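Local coordinates for protein CHAD domain (Ricinus communis, PDB 6QV5) that probably binds inorganic polyphosphate, as an all-helical CHAD module of a plant nuclear protein that also carries a zinc ion, at residues L18-D23 with H219-S224; E50-E55 with K136-A141; A78-A83 with L154-W159; E239-H244 with R282-D287. All coordinates share one frame; numbering follows the deposited sequence.

Contact 1: residues L18-D23 with H219-S224; sequences LALDAD and HGLYRS
G220 CA comes within 3.5 Å of L20 O in a C-H...O contact, the close approach of two irregular backbones whose nearest CA atoms, those of A22 and L221, are 5.2 Å apart. No direct hydrogen bond joins 18-23 to 219-224. A water does the joining instead: it donates to L18 O at 2.7 Å and accepts from L20 N at 3.1 Å and from G220 N at 2.9 Å, which gives two backbone N-H groups and one carbonyl a common partner.

The side chains add two small touches. From L221, CD1 is the branch that reaches across, meeting L20 CB at 3.8 Å and D21 O at 3.6 Å. H219 approaches with CB leading and the ring edge behind it, CB lying 3.5 Å from L18 O; with CG anti to the backbone N (chi1 173°), the imidazole presents that edge to the same oxygen, which sits near the ring plane.

Beyond the pair, L18 and L20 lean on A32 of helix 26-42, while L221 packs on A171 and S175 of helix 171-192 and forms a backbone hydrogen bond with R302 near the C-terminus. The contact therefore sits at the surface where the lead-in to helix 26-42 meets the link between helices 198-217 and 224-260.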
loop_
_atom_site.group_PDB
_atom_site.type_symbol
_atom_site.label_atom_id
_atom_site.label_comp_id
_atom_site.label_asym_id
_atom_site.label_seq_id
_atom_site.Cartn_x
_atom_site.Cartn_y
_atom_site.Cartn_z
ATOM N N LEU A 18 6.565 -15.189 -5.930
ATOM C CA LEU A 18 7.269 -15.141 -7.208
ATOM C C LEU A 18 8.740 -15.525 -7.047
ATOM O O LEU A 18 9.541 -14.740 -6.533
ATOM C CB LEU A 18 7.101 -13.758 -7.870
ATOM C CG LEU A 18 7.511 -13.630 -9.342
ATOM C CD1 LEU A 18 6.480 -14.264 -10.270
ATOM C CD2 LEU A 18 7.689 -12.181 -9.720
ATOM N N ALA A 19 9.079 -16.754 -7.469
ATOM C CA ALA A 19 10.438 -17.285 -7.397
ATOM C C ALA A 19 11.079 -17.301 -8.789
ATOM O O ALA A 19 10.925 -18.264 -9.547
ATOM C CB ALA A 19 10.433 -18.677 -6.775
ATOM N N LEU A 20 11.766 -16.199 -9.133
ATOM C CA LEU A 20 12.449 -16.035 -10.415
ATOM C C LEU A 20 13.783 -16.770 -10.404
ATOM O O LEU A 20 14.421 -16.870 -9.350
ATOM C CB LEU A 20 12.695 -14.543 -10.720
ATOM C CG LEU A 20 11.483 -13.665 -11.041
ATOM C CD1 LEU A 20 11.807 -12.206 -10.809
ATOM C CD2 LEU A 20 11.015 -13.861 -12.479
ATOM N N ASP A 21 14.217 -17.262 -11.580
ATOM C CA ASP A 21 15.502 -17.944 -11.741
ATOM C C ASP A 21 16.634 -16.918 -11.625
ATOM O O ASP A 21 16.430 -15.746 -11.952
ATOM C CB ASP A 21 15.573 -18.665 -13.100
ATOM C CG ASP A 21 14.647 -19.859 -13.236
ATOM O OD1 ASP A 21 14.805 -20.828 -12.459
ATOM O OD2 ASP A 21 13.781 -19.837 -14.137
ATOM N N ALA A 22 17.811 -17.351 -11.141
ATOM C CA ALA A 22 18.983 -16.485 -10.974
ATOM C C ALA A 22 19.515 -15.980 -12.323
ATOM O O ALA A 22 19.979 -14.841 -12.408
ATOM C CB ALA A 22 20.078 -17.225 -10.222
ATOM N N ASP A 23 19.421 -16.822 -13.371
ATOM C CA ASP A 23 19.877 -16.529 -14.732
ATOM C C ASP A 23 18.775 -15.937 -15.640
ATOM O O ASP A 23 18.988 -15.804 -16.848
ATOM C CB ASP A 23 20.502 -17.794 -15.360
ATOM C CG ASP A 23 19.546 -18.966 -15.515
ATOM O OD1 ASP A 23 18.891 -19.340 -14.512
ATOM O OD2 ASP A 23 19.461 -19.520 -16.634
ATOM N N HIS A 219 12.614 -11.854 -5.445
ATOM C CA HIS A 219 12.804 -12.783 -4.324
ATOM C C HIS A 219 13.856 -13.883 -4.574
ATOM O O HIS A 219 14.748 -14.062 -3.741
ATOM C CB HIS A 219 11.451 -13.392 -3.899
ATOM C CG HIS A 219 11.555 -14.473 -2.867
ATOM N ND1 HIS A 219 11.281 -15.792 -3.178
ATOM C CD2 HIS A 219 11.922 -14.397 -1.566
ATOM C CE1 HIS A 219 11.478 -16.472 -2.061
ATOM N NE2 HIS A 219 11.867 -15.676 -1.064
ATOM N N GLY A 220 13.745 -14.591 -5.698
ATOM C CA GLY A 220 14.652 -15.681 -6.059
ATOM C C GLY A 220 16.032 -15.281 -6.553
ATOM O O GLY A 220 16.822 -16.149 -6.934
ATOM N N LEU A 221 16.337 -13.971 -6.539
ATOM C CA LEU A 221 17.603 -13.392 -6.997
ATOM C C LEU A 221 18.579 -13.083 -5.852
ATOM O O LEU A 221 19.781 -12.954 -6.094
ATOM C CB LEU A 221 17.308 -12.101 -7.783
ATOM C CG LEU A 221 17.228 -12.194 -9.311
ATOM C CD1 LEU A 221 15.988 -12.949 -9.769
ATOM C CD2 LEU A 221 17.191 -10.817 -9.919
ATOM N N TYR A 222 18.062 -12.951 -4.616
ATOM C CA TYR A 222 18.847 -12.600 -3.430
ATOM C C TYR A 222 18.871 -13.713 -2.366
ATOM O O TYR A 222 18.043 -14.626 -2.417
ATOM C CB TYR A 222 18.331 -11.273 -2.838
ATOM C CG TYR A 222 18.487 -10.076 -3.753
ATOM C CD1 TYR A 222 19.581 -9.224 -3.639
ATOM C CD2 TYR A 222 17.527 -9.779 -4.717
ATOM C CE1 TYR A 222 19.730 -8.121 -4.477
ATOM C CE2 TYR A 222 17.672 -8.687 -5.571
ATOM C CZ TYR A 222 18.772 -7.854 -5.440
ATOM O OH TYR A 222 18.917 -6.768 -6.266
ATOM N N ARG A 223 19.833 -13.631 -1.412
ATOM C CA ARG A 223 20.037 -14.584 -0.309
ATOM C C ARG A 223 18.790 -14.730 0.567
ATOM O O ARG A 223 18.184 -13.726 0.937
ATOM C CB ARG A 223 21.250 -14.178 0.540
ATOM N N SER A 224 18.410 -15.983 0.885
ATOM C CA SER A 224 17.215 -16.331 1.662
ATOM C C SER A 224 17.193 -15.809 3.106
ATOM O O SER A 224 16.158 -15.300 3.539
ATOM C CB SER A 224 16.987 -17.839 1.648
ATOM O OG SER A 224 16.747 -18.309 0.330
HETATM O O HOH W 1 11.786 -13.542 -7.541
#

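Contact 2: residues E50-E55 with K136-A141; sequences EGHDPE and KRHAAA. With ZN (zinc ion), chain B.
D53 O is gripped end-on by both terminal nitrogens of R137: NH1 donates to it at 2.8 Å and NH2 at 3.1 Å. The oxygen lies in the guanidinium plane, but both donors come from one face of the carbonyl, NH1 well above its plane. The guanidinium lies under the turn, with G51 O and H52 CA over one face. An extended chi1 (180°) sets R137 CG 3.5 Å from H52 ND1, and the bend at chi2 (60°) then turns the guanidinium toward G51 and D53. R137 NE and NH2 also bond to V48 O and A47 O, so the one side chain ties together the end of helix 45-50 and the start of helix 54-73. At that start D53 is the N-cap, its OD1 accepting from E55 N at 3.1 Å.

A zinc ion joins the same segments as well. H52 NE2 binds it at 2.2 Å and H138 NE2 at 1.9 Å, the two rings lying oblique with planes 60° apart. H138 follows R137 on helix 122-145, which lets neighbouring residues serve the arginine grip and the metal. Together they form a surface zinc site bridging an interhelical turn and a helix, with two histidines bound through NE2.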
loop_
_atom_site.group_PDB
_atom_site.type_symbol
_atom_site.label_atom_id
_atom_site.label_comp_id
_atom_site.label_asym_id
_atom_site.label_seq_id
_atom_site.Cartn_x
_atom_site.Cartn_y
_atom_site.Cartn_z
ATOM N N GLU A 50 -19.351 -8.197 -4.794
ATOM C CA GLU A 50 -20.458 -8.909 -4.150
ATOM C C GLU A 50 -20.489 -8.878 -2.614
ATOM O O GLU A 50 -21.581 -8.881 -2.043
ATOM C CB GLU A 50 -20.504 -10.366 -4.638
ATOM C CG GLU A 50 -20.892 -10.500 -6.106
ATOM C CD GLU A 50 -20.762 -11.872 -6.743
ATOM O OE1 GLU A 50 -20.502 -12.860 -6.019
ATOM O OE2 GLU A 50 -20.922 -11.955 -7.982
ATOM N N GLY A 51 -19.326 -8.881 -1.965
ATOM C CA GLY A 51 -19.246 -8.913 -0.505
ATOM C C GLY A 51 -18.838 -7.632 0.196
ATOM O O GLY A 51 -18.700 -6.579 -0.433
ATOM N N HIS A 52 -18.653 -7.731 1.529
ATOM C CA HIS A 52 -18.244 -6.639 2.419
ATOM C C HIS A 52 -17.051 -7.033 3.308
ATOM O O HIS A 52 -16.747 -6.335 4.281
ATOM C CB HIS A 52 -19.431 -6.147 3.267
ATOM C CG HIS A 52 -20.342 -5.218 2.536
ATOM N ND1 HIS A 52 -20.103 -3.857 2.496
ATOM C CD2 HIS A 52 -21.465 -5.486 1.833
ATOM C CE1 HIS A 52 -21.083 -3.343 1.773
ATOM N NE2 HIS A 52 -21.928 -4.285 1.353
ATOM N N ASP A 53 -16.363 -8.143 2.954
ATOM C CA ASP A 53 -15.190 -8.663 3.665
ATOM C C ASP A 53 -14.047 -7.633 3.602
ATOM O O ASP A 53 -13.676 -7.216 2.501
ATOM C CB ASP A 53 -14.749 -10.013 3.059
ATOM C CG ASP A 53 -13.797 -10.850 3.902
ATOM O OD1 ASP A 53 -12.778 -10.298 4.382
ATOM O OD2 ASP A 53 -14.049 -12.065 4.051
ATOM N N PRO A 54 -13.499 -7.187 4.758
ATOM C CA PRO A 54 -12.425 -6.177 4.718
ATOM C C PRO A 54 -11.094 -6.667 4.148
ATOM O O PRO A 54 -10.385 -5.878 3.529
ATOM C CB PRO A 54 -12.298 -5.732 6.178
ATOM C CG PRO A 54 -12.782 -6.885 6.969
ATOM C CD PRO A 54 -13.845 -7.553 6.148
ATOM N N GLU A 55 -10.762 -7.960 4.348
ATOM C CA GLU A 55 -9.517 -8.578 3.882
ATOM C C GLU A 55 -9.424 -8.667 2.351
ATOM O O GLU A 55 -8.344 -8.442 1.799
ATOM C CB GLU A 55 -9.301 -9.951 4.553
ATOM C CG GLU A 55 -7.938 -10.597 4.313
ATOM C CD GLU A 55 -6.691 -9.798 4.659
ATOM O OE1 GLU A 55 -6.709 -9.045 5.659
ATOM O OE2 GLU A 55 -5.684 -9.943 3.929
ATOM N N LYS A 136 -19.131 3.200 0.825
ATOM C CA LYS A 136 -17.854 3.358 0.120
ATOM C C LYS A 136 -17.470 2.048 -0.579
ATOM O O LYS A 136 -16.848 2.085 -1.643
ATOM C CB LYS A 136 -16.740 3.828 1.072
ATOM C CG LYS A 136 -16.887 5.268 1.567
ATOM C CD LYS A 136 -16.415 6.322 0.570
ATOM C CE LYS A 136 -16.683 7.712 1.091
ATOM N NZ LYS A 136 -16.281 8.756 0.114
ATOM N N ARG A 137 -17.877 0.899 0.007
ATOM C CA ARG A 137 -17.665 -0.438 -0.551
ATOM C C ARG A 137 -18.543 -0.611 -1.797
ATOM O O ARG A 137 -18.079 -1.165 -2.792
ATOM C CB ARG A 137 -17.948 -1.529 0.508
ATOM C CG ARG A 137 -17.759 -2.985 0.040
ATOM C CD ARG A 137 -16.351 -3.315 -0.440
ATOM N NE ARG A 137 -16.170 -4.753 -0.639
ATOM C CZ ARG A 137 -15.569 -5.560 0.229
ATOM N NH1 ARG A 137 -15.071 -5.076 1.361
ATOM N NH2 ARG A 137 -15.457 -6.856 -0.028
ATOM N N HIS A 138 -19.793 -0.104 -1.746
ATOM C CA HIS A 138 -20.741 -0.131 -2.861
ATOM C C HIS A 138 -20.252 0.763 -3.994
ATOM O O HIS A 138 -20.381 0.391 -5.160
ATOM C CB HIS A 138 -22.150 0.278 -2.399
ATOM C CG HIS A 138 -22.890 -0.800 -1.665
ATOM N ND1 HIS A 138 -24.131 -0.566 -1.100
ATOM C CD2 HIS A 138 -22.542 -2.088 -1.433
ATOM C CE1 HIS A 138 -24.494 -1.712 -0.546
ATOM N NE2 HIS A 138 -23.571 -2.656 -0.725
ATOM N N ALA A 139 -19.656 1.922 -3.643
ATOM C CA ALA A 139 -19.086 2.880 -4.590
ATOM C C ALA A 139 -17.868 2.276 -5.296
ATOM O O ALA A 139 -17.696 2.489 -6.499
ATOM C CB ALA A 139 -18.696 4.162 -3.869
ATOM N N ALA A 140 -17.044 1.504 -4.553
ATOM C CA ALA A 140 -15.864 0.813 -5.075
ATOM C C ALA A 140 -16.293 -0.332 -5.994
ATOM O O ALA A 140 -15.654 -0.556 -7.022
ATOM C CB ALA A 140 -15.011 0.282 -3.931
ATOM N N ALA A 141 -17.401 -1.026 -5.640
ATOM C CA ALA A 141 -17.985 -2.123 -6.419
ATOM C C ALA A 141 -18.469 -1.632 -7.788
ATOM O O ALA A 141 -18.277 -2.332 -8.784
ATOM C CB ALA A 141 -19.140 -2.750 -5.653
HETATM ZN ZN ZN B . -23.981 -4.073 0.514
#

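Contact 3: residues A78-A83 with L154-W159; sequences APCPPA and LTLGAW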
loop_
_atom_site.group_PDB
_atom_site.type_symbol
_atom_site.label_atom_id
_atom_site.label_comp_id
_atom_site.label_asym_id
_atom_site.label_seq_id
_atom_site.Cartn_x
_atom_site.Cartn_y
_atom_site.Cartn_z
ATOM N N ALA A 78 10.787 0.957 -19.150
ATOM C CA ALA A 78 9.464 0.870 -19.763
ATOM C C ALA A 78 8.497 1.905 -19.147
ATOM O O ALA A 78 7.832 1.604 -18.149
ATOM C CB ALA A 78 8.912 -0.541 -19.604
ATOM N N PRO A 79 8.405 3.136 -19.708
ATOM C CA PRO A 79 7.480 4.126 -19.130
ATOM C C PRO A 79 6.024 3.848 -19.491
ATOM O O PRO A 79 5.692 3.675 -20.666
ATOM C CB PRO A 79 7.991 5.464 -19.672
ATOM C CG PRO A 79 8.724 5.126 -20.922
ATOM C CD PRO A 79 9.112 3.673 -20.891
ATOM N N CYS A 80 5.167 3.771 -18.461
ATOM C CA CYS A 80 3.733 3.506 -18.584
ATOM C C CYS A 80 3.014 4.712 -19.213
ATOM O O CYS A 80 3.266 5.841 -18.777
ATOM C CB CYS A 80 3.143 3.147 -17.223
ATOM S SG CYS A 80 1.469 2.456 -17.290
ATOM N N PRO A 81 2.126 4.509 -20.226
ATOM C CA PRO A 81 1.419 5.657 -20.833
ATOM C C PRO A 81 0.655 6.514 -19.816
ATOM O O PRO A 81 0.091 5.954 -18.870
ATOM C CB PRO A 81 0.474 5.000 -21.845
ATOM C CG PRO A 81 1.094 3.691 -22.151
ATOM C CD PRO A 81 1.727 3.241 -20.871
ATOM N N PRO A 82 0.650 7.866 -19.967
ATOM C CA PRO A 82 -0.037 8.725 -18.980
ATOM C C PRO A 82 -1.522 8.437 -18.768
ATOM O O PRO A 82 -2.004 8.614 -17.650
ATOM C CB PRO A 82 0.200 10.144 -19.510
ATOM C CG PRO A 82 0.538 9.968 -20.953
ATOM C CD PRO A 82 1.291 8.679 -21.021
ATOM N N ALA A 83 -2.234 7.982 -19.823
ATOM C CA ALA A 83 -3.659 7.636 -19.772
ATOM C C ALA A 83 -3.923 6.474 -18.808
ATOM O O ALA A 83 -4.902 6.521 -18.060
ATOM C CB ALA A 83 -4.168 7.296 -21.164
ATOM N N LEU A 154 -7.156 -4.706 -19.238
ATOM C CA LEU A 154 -6.911 -5.232 -20.574
ATOM C C LEU A 154 -5.779 -4.460 -21.265
ATOM O O LEU A 154 -4.878 -5.091 -21.822
ATOM C CB LEU A 154 -8.212 -5.169 -21.397
ATOM C CG LEU A 154 -8.225 -5.835 -22.768
ATOM C CD1 LEU A 154 -8.263 -7.354 -22.649
ATOM C CD2 LEU A 154 -9.413 -5.358 -23.574
ATOM N N THR A 155 -5.819 -3.107 -21.218
ATOM C CA THR A 155 -4.811 -2.237 -21.838
ATOM C C THR A 155 -3.450 -2.379 -21.134
ATOM O O THR A 155 -2.425 -2.365 -21.817
ATOM C CB THR A 155 -5.313 -0.783 -21.947
ATOM O OG1 THR A 155 -6.639 -0.783 -22.478
ATOM C CG2 THR A 155 -4.431 0.087 -22.839
ATOM N N LEU A 156 -3.440 -2.550 -19.789
ATOM C CA LEU A 156 -2.208 -2.745 -19.011
ATOM C C LEU A 156 -1.523 -4.056 -19.393
ATOM O O LEU A 156 -0.311 -4.067 -19.605
ATOM C CB LEU A 156 -2.474 -2.718 -17.494
ATOM C CG LEU A 156 -2.261 -1.393 -16.762
ATOM C CD1 LEU A 156 -2.775 -1.485 -15.343
ATOM C CD2 LEU A 156 -0.784 -0.992 -16.737
ATOM N N GLY A 157 -2.313 -5.129 -19.490
ATOM C CA GLY A 157 -1.858 -6.463 -19.870
ATOM C C GLY A 157 -1.303 -6.508 -21.279
ATOM O O GLY A 157 -0.277 -7.152 -21.518
ATOM N N ALA A 158 -1.967 -5.794 -22.213
ATOM C CA ALA A 158 -1.568 -5.682 -23.618
ATOM C C ALA A 158 -0.257 -4.902 -23.755
ATOM O O ALA A 158 0.596 -5.283 -24.557
ATOM C CB ALA A 158 -2.667 -5.006 -24.424
ATOM N N TRP A 159 -0.100 -3.821 -22.962
ATOM C CA TRP A 159 1.098 -2.981 -22.937
ATOM C C TRP A 159 2.271 -3.760 -22.333
ATOM O O TRP A 159 3.383 -3.678 -22.854
ATOM C CB TRP A 159 0.829 -1.676 -22.162
ATOM C CG TRP A 159 2.059 -0.869 -21.869
ATOM C CD1 TRP A 159 2.690 -0.000 -22.708
ATOM C CD2 TRP A 159 2.815 -0.876 -20.652
ATOM N NE1 TRP A 159 3.796 0.536 -22.089
ATOM C CE2 TRP A 159 3.899 0.012 -20.826
ATOM C CE3 TRP A 159 2.692 -1.563 -19.431
ATOM C CZ2 TRP A 159 4.852 0.236 -19.825
ATOM C CZ3 TRP A 159 3.633 -1.337 -18.440
ATOM C CH2 TRP A 159 4.693 -0.441 -18.637
#
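A chi1 of 169° swings the W159 indole out from helix 147-163, away from its own backbone N, and brings it to the loop ahead of helix 82-108. C80 answers from that loop: its SG, likewise turned away from the backbone N of its residue, is placed over the six-membered ring. The sulfur stands 4.5 Å from that ring's centroid and only 10° off the normal, a sulfur-aromatic contact over the face. P81 comes in over the five-membered ring, its CD 3.8 Å from the centroid of that W159 ring and 18° off the normal. This is a CH-pi contact, and CD lies offset toward the rim of the indole.

A proline-rich loop resting on a helix-borne tryptophan is one of the contacts joining the two helices in the all-helical CHAD fold. P81 is the N-cap residue of helix 82-108, so the indole lies against the very entrance to that helix. L71 of helix 54-73 touches both C80 and W159, and L34 of helix 26-42 also meets the indole.

Around the benzene half the partners are mostly backbone atoms. A78 O lies near the ring plane at the edge, 3.7 Å from W159 CZ2, and P79 O approaches the same carbon at 3.6 Å. C80 CA is 3.7 Å from W159 CZ2 as well, while A78 CB touches that atom at 4.1 Å. One turn earlier on the helix, L156 sends CD2 to within 4.2 Å of C80 SG, so the sulfur has an aliphatic neighbour besides the indole.

Contact 4: residues E239-H244 with R282-D287; sequences EELGRH and RPADLD
E240 OE2 accepts a hydrogen bond from D285 N at 3.0 Å over a nearly straight N-H...O path (166°), linking helix 224-260 to the loop 282-285. R243 reaches the loop from the next turn and grips R282 O end-on, NH1 at 2.9 Å and NH2 at 3.1 Å, with the oxygen close to the guanidinium plane. Both nitrogens come from one face of that carbonyl.

A salt bridge within the helix ties these bonds together, since R243 NH2 also holds E240 OE2, 3.0 Å away. There the arginine and D285 N approach the carboxylate oxygen from opposite faces of its plane. The bend of E240 at chi2 (56°) brings OE2 round to a place where both donors can use it, and the two hydrogen bonds to OE2 probably limit rotation of the E240 carboxylate.

Apolar touches fill in beside the polar ones. A284 CB meets L241 CD2 at 3.9 Å and H244 CB at 4.1 Å, lodging the alanine between two helix side chains. L241 also packs on A201 and T204 of helix 198-217, and E240 and L241 both touch I289 of helix 286-293. Separately, the H244 ring makes a van der Waals approach, ND1 coming to 3.5 Å from P283 CA.

D285 is the centre of an inverse gamma turn and stands at the N-cap position of helix 286-293; E240 bonds this central residue, while its i+3 neighbour R243 holds the R282 carbonyl a little ahead of the turn.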
loop_
_atom_site.group_PDB
_atom_site.type_symbol
_atom_site.label_atom_id
_atom_site.label_comp_id
_atom_site.label_asym_id
_atom_site.label_seq_id
_atom_site.Cartn_x
_atom_site.Cartn_y
_atom_site.Cartn_z
ATOM N N GLU A 239 4.847 -0.930 10.208
ATOM C CA GLU A 239 3.839 -1.156 11.246
ATOM C C GLU A 239 3.786 0.029 12.228
ATOM O O GLU A 239 2.694 0.440 12.624
ATOM C CB GLU A 239 4.153 -2.466 11.994
ATOM C CG GLU A 239 3.053 -2.962 12.919
ATOM C CD GLU A 239 3.510 -4.031 13.893
ATOM O OE1 GLU A 239 3.733 -5.181 13.452
ATOM O OE2 GLU A 239 3.645 -3.717 15.097
ATOM N N GLU A 240 4.964 0.574 12.601
ATOM C CA GLU A 240 5.093 1.697 13.528
ATOM C C GLU A 240 4.625 3.021 12.921
ATOM O O GLU A 240 3.798 3.701 13.531
ATOM C CB GLU A 240 6.527 1.789 14.094
ATOM C CG GLU A 240 6.769 2.911 15.100
ATOM C CD GLU A 240 5.895 2.976 16.341
ATOM O OE1 GLU A 240 5.472 1.908 16.845
ATOM O OE2 GLU A 240 5.646 4.104 16.822
ATOM N N LEU A 241 5.147 3.385 11.732
ATOM C CA LEU A 241 4.772 4.622 11.039
ATOM C C LEU A 241 3.323 4.587 10.533
ATOM O O LEU A 241 2.679 5.635 10.461
ATOM C CB LEU A 241 5.743 4.943 9.889
ATOM C CG LEU A 241 7.170 5.347 10.274
ATOM C CD1 LEU A 241 8.137 5.060 9.146
ATOM C CD2 LEU A 241 7.250 6.816 10.682
ATOM N N GLY A 242 2.835 3.387 10.209
ATOM C CA GLY A 242 1.471 3.150 9.747
ATOM C C GLY A 242 0.443 3.330 10.847
ATOM O O GLY A 242 -0.673 3.784 10.579
ATOM N N ARG A 243 0.823 2.979 12.097
ATOM C CA ARG A 243 -0.002 3.108 13.305
ATOM C C ARG A 243 -0.353 4.583 13.545
ATOM O O ARG A 243 -1.524 4.903 13.758
ATOM C CB ARG A 243 0.736 2.505 14.519
ATOM C CG ARG A 243 0.038 2.706 15.866
ATOM C CD ARG A 243 0.985 2.574 17.056
ATOM N NE ARG A 243 2.105 3.522 17.010
ATOM C CZ ARG A 243 2.059 4.775 17.455
ATOM N NH1 ARG A 243 0.941 5.262 17.983
ATOM N NH2 ARG A 243 3.128 5.554 17.369
ATOM N N HIS A 244 0.662 5.473 13.482
ATOM C CA HIS A 244 0.501 6.918 13.658
ATOM C C HIS A 244 -0.245 7.532 12.470
ATOM O O HIS A 244 -0.975 8.510 12.650
ATOM C CB HIS A 244 1.865 7.600 13.863
ATOM C CG HIS A 244 1.760 9.040 14.257
ATOM N ND1 HIS A 244 1.660 9.418 15.585
ATOM C CD2 HIS A 244 1.716 10.148 13.482
ATOM C CE1 HIS A 244 1.573 10.738 15.575
ATOM N NE2 HIS A 244 1.598 11.222 14.333
ATOM N N ARG A 282 1.377 9.101 22.014
ATOM C CA ARG A 282 2.043 7.973 21.362
ATOM C C ARG A 282 2.455 8.340 19.920
ATOM O O ARG A 282 1.820 7.870 18.970
ATOM C CB ARG A 282 1.171 6.700 21.401
ATOM C CG ARG A 282 0.988 6.101 22.796
ATOM C CD ARG A 282 0.480 4.667 22.751
ATOM N NE ARG A 282 -0.900 4.571 22.263
ATOM C CZ ARG A 282 -1.578 3.433 22.142
ATOM N NH1 ARG A 282 -1.017 2.277 22.477
ATOM N NH2 ARG A 282 -2.825 3.443 21.689
ATOM N N PRO A 283 3.500 9.183 19.711
ATOM C CA PRO A 283 3.905 9.493 18.329
ATOM C C PRO A 283 4.756 8.368 17.737
ATOM O O PRO A 283 5.119 7.435 18.462
ATOM C CB PRO A 283 4.679 10.805 18.472
ATOM C CG PRO A 283 5.211 10.793 19.868
ATOM C CD PRO A 283 4.401 9.829 20.693
ATOM N N ALA A 284 5.059 8.438 16.424
ATOM C CA ALA A 284 5.887 7.434 15.752
ATOM C C ALA A 284 7.272 7.442 16.405
ATOM O O ALA A 284 7.984 8.447 16.325
ATOM C CB ALA A 284 5.987 7.743 14.263
ATOM N N ASP A 285 7.596 6.361 17.147
ATOM C CA ASP A 285 8.861 6.233 17.874
ATOM C C ASP A 285 10.036 6.144 16.906
ATOM O O ASP A 285 10.438 5.050 16.499
ATOM C CB ASP A 285 8.830 5.053 18.869
ATOM C CG ASP A 285 9.932 5.055 19.919
ATOM O OD1 ASP A 285 10.632 6.087 20.053
ATOM O OD2 ASP A 285 10.082 4.033 20.622
ATOM N N LEU A 286 10.560 7.323 16.521
ATOM C CA LEU A 286 11.671 7.467 15.581
ATOM C C LEU A 286 12.955 6.836 16.102
ATOM O O LEU A 286 13.688 6.256 15.309
ATOM C CB LEU A 286 11.911 8.938 15.180
ATOM C CG LEU A 286 10.707 9.800 14.743
ATOM C CD1 LEU A 286 11.167 11.166 14.317
ATOM C CD2 LEU A 286 9.919 9.164 13.599
ATOM N N ASP A 287 13.206 6.913 17.428
ATOM C CA ASP A 287 14.384 6.326 18.077
ATOM C C ASP A 287 14.432 4.801 17.909
ATOM O O ASP A 287 15.506 4.255 17.653
ATOM C CB ASP A 287 14.458 6.728 19.562
ATOM C CG ASP A 287 14.777 8.195 19.823
ATOM O OD1 ASP A 287 15.119 8.916 18.856
ATOM O OD2 ASP A 287 14.693 8.620 20.997
#

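The zinc ion belongs to contact 2, and the other three contacts lie away from that site. Contact 3 is the nearest to contact 2 by centres, about 26 Å, with nearest atoms about 15 Å apart; their segments alternate along the chain, and helices 54-73, 82-108 and 122-145 run on one after another between them. Contact 1 closes a long loop of chain in which contacts 2 and 3 are both nested, its centre about 35 Å from contact 2 and about 26 Å from contact 3. Contact 4 follows later in the sequence. It lies across the chain's centre from contact 3, about 36 Å between centres, but its nearest atoms come within about 14 Å of contact 2.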